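16S rRNA methylase (Escherichia coli, PDB 3P2E) methylates the N1 position of adenine 1408 in 16S rRNA of assembled 30S subunits, using S-adenosyl-L-methionine, and so confers resistance to various aminoglycosides. Local coordinates at residues G36-I44 with G75-V83; I21-L31 with L94-L104. All coordinates share one frame; numbering follows the deposited sequence.

Contact 1: G36-I44 with G75-V83. With SAH (S-adenosyl-L-homocysteine), chain C.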
loop_
_atom_site.group_PDB
_atom_site.type_symbol
_atom_site.label_atom_id
_atom_site.label_comp_id
_atom_site.label_asym_id
_atom_site.label_seq_id
_atom_site.Cartn_x
_atom_site.Cartn_y
_atom_site.Cartn_z
ATOM N N GLY A 36 8.401 5.266 1.514
ATOM C CA GLY A 36 8.655 4.188 2.456
ATOM C C GLY A 36 8.516 4.502 3.936
ATOM O O GLY A 36 8.661 3.606 4.772
ATOM N N ARG A 37 8.228 5.755 4.275
ATOM C CA ARG A 37 8.106 6.128 5.683
ATOM C C ARG A 37 6.863 5.568 6.357
ATOM O O ARG A 37 6.900 5.223 7.537
ATOM C CB ARG A 37 8.138 7.653 5.843
ATOM C CG ARG A 37 9.503 8.259 5.549
ATOM C CD ARG A 37 9.517 9.762 5.788
ATOM N NE ARG A 37 10.776 10.357 5.346
ATOM C CZ ARG A 37 11.960 10.120 5.899
ATOM N NH1 ARG A 37 12.065 9.294 6.934
ATOM N NH2 ARG A 37 13.048 10.699 5.402
ATOM N N ASN A 38 5.762 5.470 5.619
ATOM C CA ASN A 38 4.540 4.935 6.208
ATOM C C ASN A 38 4.718 3.460 6.535
ATOM O O ASN A 38 4.334 3.003 7.614
ATOM C CB ASN A 38 3.347 5.097 5.259
ATOM C CG ASN A 38 2.933 6.544 5.081
ATOM O OD1 ASN A 38 3.150 7.382 5.964
ATOM N ND2 ASN A 38 2.312 6.844 3.941
ATOM N N ILE A 39 5.314 2.722 5.603
ATOM C CA ILE A 39 5.523 1.293 5.786
ATOM C C ILE A 39 6.548 1.041 6.890
ATOM O O ILE A 39 6.438 0.066 7.634
ATOM C CB ILE A 39 5.997 0.626 4.466
ATOM C CG1 ILE A 39 5.728 -0.878 4.517
ATOM C CG2 ILE A 39 7.472 0.890 4.239
ATOM C CD1 ILE A 39 4.265 -1.230 4.449
ATOM N N TYR A 40 7.534 1.930 6.999
ATOM C CA TYR A 40 8.566 1.802 8.025
ATOM C C TYR A 40 7.915 1.872 9.405
ATOM O O TYR A 40 8.273 1.116 10.303
ATOM C CB TYR A 40 9.605 2.925 7.898
ATOM C CG TYR A 40 10.772 2.784 8.857
ATOM C CD1 TYR A 40 11.944 2.136 8.469
ATOM C CD2 TYR A 40 10.682 3.252 10.167
ATOM C CE1 TYR A 40 12.998 1.953 9.368
ATOM C CE2 TYR A 40 11.730 3.072 11.074
ATOM C CZ TYR A 40 12.881 2.420 10.668
ATOM O OH TYR A 40 13.910 2.222 11.564
ATOM N N LYS A 41 6.960 2.781 9.572
ATOM C CA LYS A 41 6.279 2.929 10.855
ATOM C C LYS A 41 5.420 1.711 11.160
ATOM O O LYS A 41 5.375 1.250 12.299
ATOM C CB LYS A 41 5.411 4.192 10.870
ATOM C CG LYS A 41 4.695 4.417 12.201
ATOM C CD LYS A 41 3.941 5.740 12.226
ATOM C CE LYS A 41 3.264 5.955 13.571
ATOM N NZ LYS A 41 2.528 7.245 13.631
ATOM N N LEU A 42 4.730 1.187 10.153
ATOM C CA LEU A 42 3.899 0.004 10.370
ATOM C C LEU A 42 4.769 -1.169 10.801
ATOM O O LEU A 42 4.437 -1.902 11.738
ATOM C CB LEU A 42 3.165 -0.386 9.089
ATOM C CG LEU A 42 2.080 0.563 8.590
ATOM C CD1 LEU A 42 1.459 -0.007 7.317
ATOM C CD2 LEU A 42 1.024 0.743 9.666
ATOM N N ALA A 43 5.888 -1.333 10.106
ATOM C CA ALA A 43 6.820 -2.422 10.361
ATOM C C ALA A 43 7.478 -2.343 11.727
ATOM O O ALA A 43 7.640 -3.358 12.401
ATOM C CB ALA A 43 7.882 -2.446 9.280
ATOM N N ILE A 44 7.867 -1.143 12.136
ATOM C CA ILE A 44 8.511 -0.979 13.430
ATOM C C ILE A 44 7.539 -1.315 14.567
ATOM O O ILE A 44 7.960 -1.727 15.647
ATOM C CB ILE A 44 9.064 0.472 13.584
ATOM C CG1 ILE A 44 9.955 0.587 14.826
ATOM C CG2 ILE A 44 7.915 1.462 13.649
ATOM C CD1 ILE A 44 9.204 0.795 16.130
ATOM N N GLY A 75 18.388 1.330 13.328
ATOM C CA GLY A 75 17.178 1.593 12.568
ATOM C C GLY A 75 16.849 0.536 11.535
ATOM O O GLY A 75 15.841 0.635 10.834
ATOM N N GLY A 76 17.701 -0.478 11.434
ATOM C CA GLY A 76 17.465 -1.541 10.476
ATOM C C GLY A 76 16.225 -2.338 10.835
ATOM O O GLY A 76 15.845 -2.417 12.004
ATOM N N LEU A 77 15.587 -2.918 9.826
ATOM C CA LEU A 77 14.391 -3.733 10.028
ATOM C C LEU A 77 14.540 -5.008 9.215
ATOM O O LEU A 77 15.179 -5.009 8.163
ATOM C CB LEU A 77 13.133 -2.985 9.574
ATOM C CG LEU A 77 12.715 -1.738 10.360
ATOM C CD1 LEU A 77 11.470 -1.136 9.720
ATOM C CD2 LEU A 77 12.446 -2.101 11.816
ATOM N N SER A 78 13.951 -6.094 9.699
ATOM C CA SER A 78 14.039 -7.366 8.996
ATOM C C SER A 78 12.700 -7.764 8.392
ATOM O O SER A 78 12.596 -8.810 7.753
ATOM C CB SER A 78 14.500 -8.468 9.957
ATOM O OG SER A 78 15.754 -8.156 10.535
ATOM N N ASN A 79 11.683 -6.928 8.578
ATOM C CA ASN A 79 10.353 -7.243 8.071
ATOM C C ASN A 79 9.811 -6.287 7.010
ATOM O O ASN A 79 8.604 -6.048 6.936
ATOM C CB ASN A 79 9.366 -7.352 9.245
ATOM C CG ASN A 79 9.169 -6.038 9.990
ATOM O OD1 ASN A 79 10.086 -5.220 10.106
ATOM N ND2 ASN A 79 7.967 -5.845 10.528
ATOM N N VAL A 80 10.708 -5.755 6.184
ATOM C CA VAL A 80 10.318 -4.833 5.119
ATOM C C VAL A 80 11.106 -5.091 3.841
ATOM O O VAL A 80 12.301 -5.369 3.884
ATOM C CB VAL A 80 10.573 -3.351 5.520
ATOM C CG1 VAL A 80 10.149 -2.416 4.386
ATOM C CG2 VAL A 80 9.824 -3.019 6.786
ATOM N N VAL A 81 10.419 -5.026 2.707
ATOM C CA VAL A 81 11.067 -5.175 1.414
ATOM C C VAL A 81 10.382 -4.182 0.488
ATOM O O VAL A 81 9.165 -3.983 0.570
ATOM C CB VAL A 81 10.939 -6.607 0.832
ATOM C CG1 VAL A 81 9.487 -6.938 0.533
ATOM C CG2 VAL A 81 11.781 -6.718 -0.439
ATOM N N PHE A 82 11.175 -3.523 -0.352
ATOM C CA PHE A 82 10.654 -2.551 -1.303
ATOM C C PHE A 82 10.756 -3.136 -2.699
ATOM O O PHE A 82 11.841 -3.475 -3.175
ATOM C CB PHE A 82 11.433 -1.237 -1.206
ATOM C CG PHE A 82 11.187 -0.490 0.071
ATOM C CD1 PHE A 82 9.889 -0.152 0.447
ATOM C CD2 PHE A 82 12.244 -0.125 0.903
ATOM C CE1 PHE A 82 9.642 0.544 1.640
ATOM C CE2 PHE A 82 12.006 0.571 2.098
ATOM C CZ PHE A 82 10.698 0.905 2.462
ATOM N N VAL A 83 9.599 -3.260 -3.337
ATOM C CA VAL A 83 9.478 -3.825 -4.671
ATOM C C VAL A 83 9.274 -2.708 -5.688
ATOM O O VAL A 83 8.417 -1.844 -5.508
ATOM C CB VAL A 83 8.271 -4.785 -4.722
ATOM C CG1 VAL A 83 8.007 -5.235 -6.145
ATOM C CG2 VAL A 83 8.529 -5.976 -3.807
HETATM N N SAH C . 1.344 6.087 -0.287
HETATM C CA SAH C . 2.131 7.195 -0.433
HETATM C CB SAH C . 1.743 7.954 -1.704
HETATM C CG SAH C . 2.728 8.926 -2.283
HETATM S SD SAH C . 2.261 9.783 -3.750
HETATM C C SAH C . 2.075 8.052 0.906
HETATM O O SAH C . 3.087 8.612 0.968
HETATM O OXT SAH C . 1.188 8.095 1.633
HETATM C "C5'" SAH C . 1.574 8.668 -4.981
HETATM C "C4'" SAH C . 2.601 7.460 -5.188
HETATM O "O4'" SAH C . 1.865 6.591 -6.059
HETATM C "C3'" SAH C . 3.899 7.825 -5.879
HETATM O "O3'" SAH C . 5.049 7.416 -5.072
HETATM C "C2'" SAH C . 3.799 7.131 -7.287
HETATM O "O2'" SAH C . 5.014 6.684 -7.849
HETATM C "C1'" SAH C . 2.800 5.988 -7.007
HETATM N N9 SAH C . 2.040 5.518 -8.232
HETATM C C8 SAH C . 1.384 6.322 -9.175
HETATM N N7 SAH C . 0.859 5.622 -10.165
HETATM C C5 SAH C . 1.216 4.280 -9.805
HETATM C C6 SAH C . 0.898 3.086 -10.540
HETATM N N6 SAH C . 0.199 3.113 -11.699
HETATM N N1 SAH C . 1.371 1.922 -9.958
HETATM C C2 SAH C . 2.093 1.904 -8.758
HETATM N N3 SAH C . 2.395 3.067 -8.056
HETATM C C4 SAH C . 1.915 4.204 -8.658
#
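Tyr-40 and Leu-77 join helix 37-44, which follows strand 26-31 in the Rossmann-like methyltransferase fold, to the loop leading into edge strand 80-83, which runs nearly antiparallel to that helix at 157°. Methyl CD1 of Leu-77 sits over one face of the Tyr-40 ring, 3.8 Å from its centroid, a CH-pi contact displaced toward the rim on the CD1-CE1 side. With CG anti to the backbone N (chi1 -175°), the ring swings toward the loop and OH donates to Gly-75 O at 2.6 Å, the acceptor lying at the ring edge. One helical turn on, the methyl group of Ala-43 meets Val-80 CG2 at 3.2 Å, tighter than normal packing, and also touches Leu-77 CD1. Toward the start of the helix, Ile-39 and Phe-82 pass alongside with opposite headings, Ile-39 CG2 coming to the ring edge at CE1, 3.4 Å away. Gly-36, the N-cap, brings its CA close to the same ring. On another side of the helix Asn-38 ND2 approaches SAH OXT at 2.9 Å. Near the C-terminal end, Asn-79 ND2 gives an almost straight bond (170°) to Ala-43 O, 3.1 Å away, with the acceptor close to the plane of the Asn-79 amide.

Contact 2: I21-L31 with L94-L104. With SAH (S-adenosyl-L-homocysteine), chain C.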
loop_
_atom_site.group_PDB
_atom_site.type_symbol
_atom_site.label_atom_id
_atom_site.label_comp_id
_atom_site.label_asym_id
_atom_site.label_seq_id
_atom_site.Cartn_x
_atom_site.Cartn_y
_atom_site.Cartn_z
ATOM N N ILE A 21 9.260 -14.796 4.112
ATOM C CA ILE A 21 7.903 -14.777 4.657
ATOM C C ILE A 21 7.754 -15.786 5.801
ATOM O O ILE A 21 6.927 -15.610 6.696
ATOM C CB ILE A 21 6.855 -15.139 3.574
ATOM C CG1 ILE A 21 7.000 -14.216 2.365
ATOM C CG2 ILE A 21 5.451 -15.035 4.151
ATOM C CD1 ILE A 21 6.774 -12.766 2.670
ATOM N N GLY A 22 8.566 -16.837 5.758
ATOM C CA GLY A 22 8.511 -17.884 6.764
ATOM C C GLY A 22 8.530 -17.496 8.231
ATOM O O GLY A 22 7.873 -18.144 9.047
ATOM N N GLN A 23 9.278 -16.457 8.588
ATOM C CA GLN A 23 9.354 -16.042 9.985
ATOM C C GLN A 23 8.254 -15.078 10.404
ATOM O O GLN A 23 8.321 -14.490 11.482
ATOM C CB GLN A 23 10.716 -15.410 10.277
ATOM C CG GLN A 23 11.884 -16.365 10.136
ATOM C CD GLN A 23 13.152 -15.814 10.752
ATOM O OE1 GLN A 23 13.209 -15.563 11.956
ATOM N NE2 GLN A 23 14.176 -15.618 9.929
ATOM N N PHE A 24 7.239 -14.925 9.559
ATOM C CA PHE A 24 6.134 -14.015 9.854
ATOM C C PHE A 24 4.789 -14.697 9.646
ATOM O O PHE A 24 4.648 -15.566 8.787
ATOM C CB PHE A 24 6.241 -12.781 8.956
ATOM C CG PHE A 24 7.537 -12.046 9.108
ATOM C CD1 PHE A 24 7.730 -11.164 10.166
ATOM C CD2 PHE A 24 8.588 -12.282 8.228
ATOM C CE1 PHE A 24 8.953 -10.528 10.352
ATOM C CE2 PHE A 24 9.816 -11.651 8.402
ATOM C CZ PHE A 24 10.000 -10.773 9.465
ATOM N N ASP A 25 3.797 -14.308 10.439
ATOM C CA ASP A 25 2.474 -14.903 10.312
ATOM C C ASP A 25 1.564 -14.191 9.324
ATOM O O ASP A 25 0.584 -14.776 8.867
ATOM C CB ASP A 25 1.778 -14.964 11.669
ATOM C CG ASP A 25 2.296 -16.091 12.536
ATOM O OD1 ASP A 25 2.773 -17.096 11.971
ATOM O OD2 ASP A 25 2.205 -15.979 13.774
ATOM N N ARG A 26 1.878 -12.939 8.999
ATOM C CA ARG A 26 1.057 -12.169 8.066
ATOM C C ARG A 26 1.922 -11.419 7.062
ATOM O O ARG A 26 3.106 -11.180 7.298
ATOM C CB ARG A 26 0.196 -11.141 8.811
ATOM C CG ARG A 26 -0.711 -11.717 9.881
ATOM C CD ARG A 26 -1.505 -10.635 10.604
ATOM N NE ARG A 26 -2.662 -10.163 9.843
ATOM C CZ ARG A 26 -2.615 -9.280 8.848
ATOM N NH1 ARG A 26 -1.459 -8.747 8.475
ATOM N NH2 ARG A 26 -3.733 -8.927 8.227
ATOM N N VAL A 27 1.316 -11.058 5.940
ATOM C CA VAL A 27 1.997 -10.296 4.900
ATOM C C VAL A 27 1.095 -9.124 4.522
ATOM O O VAL A 27 -0.088 -9.306 4.243
ATOM C CB VAL A 27 2.255 -11.153 3.630
ATOM C CG1 VAL A 27 2.801 -10.271 2.503
ATOM C CG2 VAL A 27 3.239 -12.264 3.943
ATOM N N HIS A 28 1.657 -7.918 4.528
ATOM C CA HIS A 28 0.901 -6.729 4.171
ATOM C C HIS A 28 1.560 -6.062 2.971
ATOM O O HIS A 28 2.773 -5.885 2.953
ATOM C CB HIS A 28 0.880 -5.729 5.335
ATOM C CG HIS A 28 0.163 -4.457 5.013
ATOM N ND1 HIS A 28 -1.210 -4.344 5.064
ATOM C CD2 HIS A 28 0.622 -3.264 4.564
ATOM C CE1 HIS A 28 -1.566 -3.137 4.659
ATOM N NE2 HIS A 28 -0.473 -2.463 4.348
ATOM N N ILE A 29 0.760 -5.703 1.973
ATOM C CA ILE A 29 1.277 -5.024 0.790
ATOM C C ILE A 29 0.735 -3.598 0.737
ATOM O O ILE A 29 -0.466 -3.377 0.900
ATOM C CB ILE A 29 0.866 -5.741 -0.528
ATOM C CG1 ILE A 29 1.596 -7.084 -0.647
ATOM C CG2 ILE A 29 1.202 -4.851 -1.734
ATOM C CD1 ILE A 29 1.245 -7.881 -1.907
ATOM N N ASP A 30 1.631 -2.638 0.533
ATOM C CA ASP A 30 1.249 -1.237 0.411
ATOM C C ASP A 30 1.642 -0.845 -1.011
ATOM O O ASP A 30 2.832 -0.735 -1.330
ATOM C CB ASP A 30 1.990 -0.379 1.441
ATOM C CG ASP A 30 1.555 1.076 1.413
ATOM O OD1 ASP A 30 0.337 1.326 1.292
ATOM O OD2 ASP A 30 2.427 1.970 1.524
ATOM N N LEU A 31 0.636 -0.673 -1.865
ATOM C CA LEU A 31 0.838 -0.321 -3.275
ATOM C C LEU A 31 0.921 1.194 -3.458
ATOM O O LEU A 31 0.070 1.928 -2.959
ATOM C CB LEU A 31 -0.310 -0.898 -4.104
ATOM C CG LEU A 31 -0.342 -0.602 -5.607
ATOM C CD1 LEU A 31 0.954 -1.060 -6.269
ATOM C CD2 LEU A 31 -1.539 -1.307 -6.217
ATOM N N LEU A 94 4.178 -12.104 -6.269
ATOM C CA LEU A 94 3.309 -11.574 -5.219
ATOM C C LEU A 94 1.870 -12.070 -5.289
ATOM O O LEU A 94 1.027 -11.682 -4.476
ATOM C CB LEU A 94 3.319 -10.046 -5.256
ATOM C CG LEU A 94 4.663 -9.362 -4.998
ATOM C CD1 LEU A 94 4.443 -7.853 -4.989
ATOM C CD2 LEU A 94 5.250 -9.828 -3.667
ATOM N N LYS A 95 1.578 -12.929 -6.257
ATOM C CA LYS A 95 0.223 -13.446 -6.389
ATOM C C LYS A 95 -0.209 -14.284 -5.188
ATOM O O LYS A 95 0.551 -15.127 -4.703
ATOM C CB LYS A 95 0.106 -14.281 -7.668
ATOM C CG LYS A 95 -0.137 -13.461 -8.925
ATOM C CD LYS A 95 0.808 -12.282 -9.015
ATOM C CE LYS A 95 0.462 -11.389 -10.191
ATOM N NZ LYS A 95 1.219 -10.112 -10.142
ATOM N N ASN A 96 -1.423 -14.022 -4.705
ATOM C CA ASN A 96 -2.015 -14.769 -3.592
ATOM C C ASN A 96 -1.105 -14.850 -2.369
ATOM O O ASN A 96 -0.970 -15.910 -1.756
ATOM C CB ASN A 96 -2.362 -16.181 -4.082
ATOM C CG ASN A 96 -3.199 -16.962 -3.090
ATOM O OD1 ASN A 96 -4.266 -16.517 -2.677
ATOM N ND2 ASN A 96 -2.720 -18.143 -2.715
ATOM N N ILE A 97 -0.512 -13.725 -1.986
ATOM C CA ILE A 97 0.419 -13.715 -0.857
ATOM C C ILE A 97 0.047 -12.822 0.332
ATOM O O ILE A 97 0.503 -13.056 1.453
ATOM C CB ILE A 97 1.821 -13.271 -1.347
ATOM C CG1 ILE A 97 2.892 -13.604 -0.310
ATOM C CG2 ILE A 97 1.827 -11.767 -1.596
ATOM C CD1 ILE A 97 4.296 -13.204 -0.746
ATOM N N ALA A 98 -0.780 -11.810 0.100
ATOM C CA ALA A 98 -1.110 -10.863 1.164
ATOM C C ALA A 98 -2.360 -11.062 2.013
ATOM O O ALA A 98 -3.430 -11.407 1.517
ATOM C CB ALA A 98 -1.120 -9.455 0.585
ATOM N N ASP A 99 -2.204 -10.819 3.313
ATOM C CA ASP A 99 -3.311 -10.906 4.257
ATOM C C ASP A 99 -4.054 -9.571 4.225
ATOM O O ASP A 99 -5.222 -9.485 4.609
ATOM C CB ASP A 99 -2.784 -11.153 5.676
ATOM C CG ASP A 99 -2.227 -12.539 5.849
ATOM O OD1 ASP A 99 -3.027 -13.469 6.104
ATOM O OD2 ASP A 99 -0.998 -12.707 5.721
ATOM N N SER A 100 -3.364 -8.529 3.765
ATOM C CA SER A 100 -3.950 -7.197 3.687
ATOM C C SER A 100 -3.259 -6.354 2.624
ATOM O O SER A 100 -2.063 -6.508 2.379
ATOM C CB SER A 100 -3.857 -6.496 5.044
ATOM O OG SER A 100 -2.529 -6.503 5.539
ATOM N N ILE A 101 -4.028 -5.475 1.988
ATOM C CA ILE A 101 -3.515 -4.606 0.936
ATOM C C ILE A 101 -4.013 -3.191 1.146
ATOM O O ILE A 101 -5.184 -2.974 1.447
ATOM C CB ILE A 101 -3.988 -5.062 -0.469
ATOM C CG1 ILE A 101 -3.405 -6.432 -0.810
ATOM C CG2 ILE A 101 -3.561 -4.045 -1.518
ATOM C CD1 ILE A 101 -4.023 -7.583 -0.057
ATOM N N SER A 102 -3.122 -2.224 0.981
ATOM C CA SER A 102 -3.509 -0.838 1.149
ATOM C C SER A 102 -3.010 0.040 0.012
ATOM O O SER A 102 -2.002 -0.260 -0.631
ATOM C CB SER A 102 -2.964 -0.289 2.471
ATOM O OG SER A 102 -1.547 -0.291 2.473
ATOM N N ILE A 103 -3.764 1.100 -0.253
ATOM C CA ILE A 103 -3.409 2.110 -1.244
ATOM C C ILE A 103 -3.719 3.395 -0.481
ATOM O O ILE A 103 -4.886 3.719 -0.234
ATOM C CB ILE A 103 -4.266 2.023 -2.532
ATOM C CG1 ILE A 103 -3.988 0.700 -3.255
ATOM C CG2 ILE A 103 -3.914 3.180 -3.470
ATOM C CD1 ILE A 103 -4.769 0.522 -4.559
ATOM N N LEU A 104 -2.670 4.112 -0.083
ATOM C CA LEU A 104 -2.838 5.325 0.711
ATOM C C LEU A 104 -2.468 6.610 -0.003
ATOM O O LEU A 104 -1.377 6.724 -0.561
ATOM C CB LEU A 104 -1.995 5.218 1.985
ATOM C CG LEU A 104 -2.098 3.902 2.753
ATOM C CD1 LEU A 104 -1.041 3.873 3.843
ATOM C CD2 LEU A 104 -3.493 3.748 3.335
HETATM N N SAH C . 1.344 6.087 -0.287
HETATM C CA SAH C . 2.131 7.195 -0.433
HETATM C CB SAH C . 1.743 7.954 -1.704
HETATM C CG SAH C . 2.728 8.926 -2.283
HETATM S SD SAH C . 2.261 9.783 -3.750
HETATM C C SAH C . 2.075 8.052 0.906
HETATM O O SAH C . 3.087 8.612 0.968
HETATM O OXT SAH C . 1.188 8.095 1.633
HETATM C "C5'" SAH C . 1.574 8.668 -4.981
HETATM C "C4'" SAH C . 2.601 7.460 -5.188
HETATM O "O4'" SAH C . 1.865 6.591 -6.059
HETATM C "C3'" SAH C . 3.899 7.825 -5.879
HETATM O "O3'" SAH C . 5.049 7.416 -5.072
HETATM C "C2'" SAH C . 3.799 7.131 -7.287
HETATM O "O2'" SAH C . 5.014 6.684 -7.849
HETATM C "C1'" SAH C . 2.800 5.988 -7.007
HETATM N N9 SAH C . 2.040 5.518 -8.232
HETATM C C8 SAH C . 1.384 6.322 -9.175
HETATM N N7 SAH C . 0.859 5.622 -10.165
HETATM C C5 SAH C . 1.216 4.280 -9.805
HETATM C C6 SAH C . 0.898 3.086 -10.540
HETATM N N6 SAH C . 0.199 3.113 -11.699
HETATM N N1 SAH C . 1.371 1.922 -9.958
HETATM C C2 SAH C . 2.093 1.904 -8.758
HETATM N N3 SAH C . 2.395 3.067 -8.056
HETATM C C4 SAH C . 1.915 4.204 -8.658
HETATM O O HOH W 1 -2.386 -15.119 8.328
HETATM O O HOH W 2 -0.163 0.325 4.507
HETATM O O HOH W 3 0.050 3.395 -0.616
#
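His-28 and Ser-100 face each other on neighbouring parallel strands, 26-31 and 100-104. The backbone bonds alternate: Ile-29 N donates to Ser-100 O, Ser-102 N to Ile-29 O, and Leu-31 N to Ser-102 O. Before them, where segment 94-104 turns a corner at Asp-99, Val-27 O takes Asp-99 N and, weakly, Ser-100 N.

Side-chain polar bonds link His-28, Asp-30, Ser-100 and Ser-102 on one face of the sheet. CG of His-28 points away from its own N (chi1 178°), bringing the imidazole over the neighbouring strand: ND1 meets Ser-100 OG at 2.6 Å in the ring plane, while NE2 donates to Ser-102 OG at 3.1 Å, tilted from that plane. Ser-102 OG in turn donates to Asp-30 OD1 at 2.7 Å, on the anti side of the carboxylate. At the corner, Asp-99 OD2 accepts Val-27 N at 2.8 Å and pairs with Lys-130; the Arg-26 guanidinium lays a face over Asp-99 CB.

Apolar contacts fill the other face. Ile-29 CD1 touches Ala-98 CB (3.8 Å) and Ile-97 CG2 (3.9 Å), the two isoleucines crossing at about a right angle, and Leu-31 lies alongside Ile-103.

A water that accepts from Leu-104 N lies within 2.8 Å of both Asp-30 OD1 and Leu-31 O, and Leu-104 O accepts the SAH amino group at 2.8 Å: central strands ending at the cofactor site, as in Rossmann-like methyltransferases.

How the contacts relate
Contact 2 pairs two inner strands of the seven-stranded sheet, and contact 1 packs a helix against the edge strand 80-83, with strand 49-54 between that edge and 26-31. Their centres are 13 Å apart. Helix 37-44 follows strand 26-31 after a short loop, and Ile-39 CD1 packs on Asp-30 CB at 3.9 Å; at the other end Phe-24 CE1 meets Asn-79 CB at 3.4 Å. Along the chain, the whole of contact 1 falls between the two segments of contact 2. Asn-38 of contact 1 and Leu-104 of contact 2 both lie at the amino-acid end of SAH, and Gly-32, Asp-55 and Ala-87 also hydrogen-bond SAH.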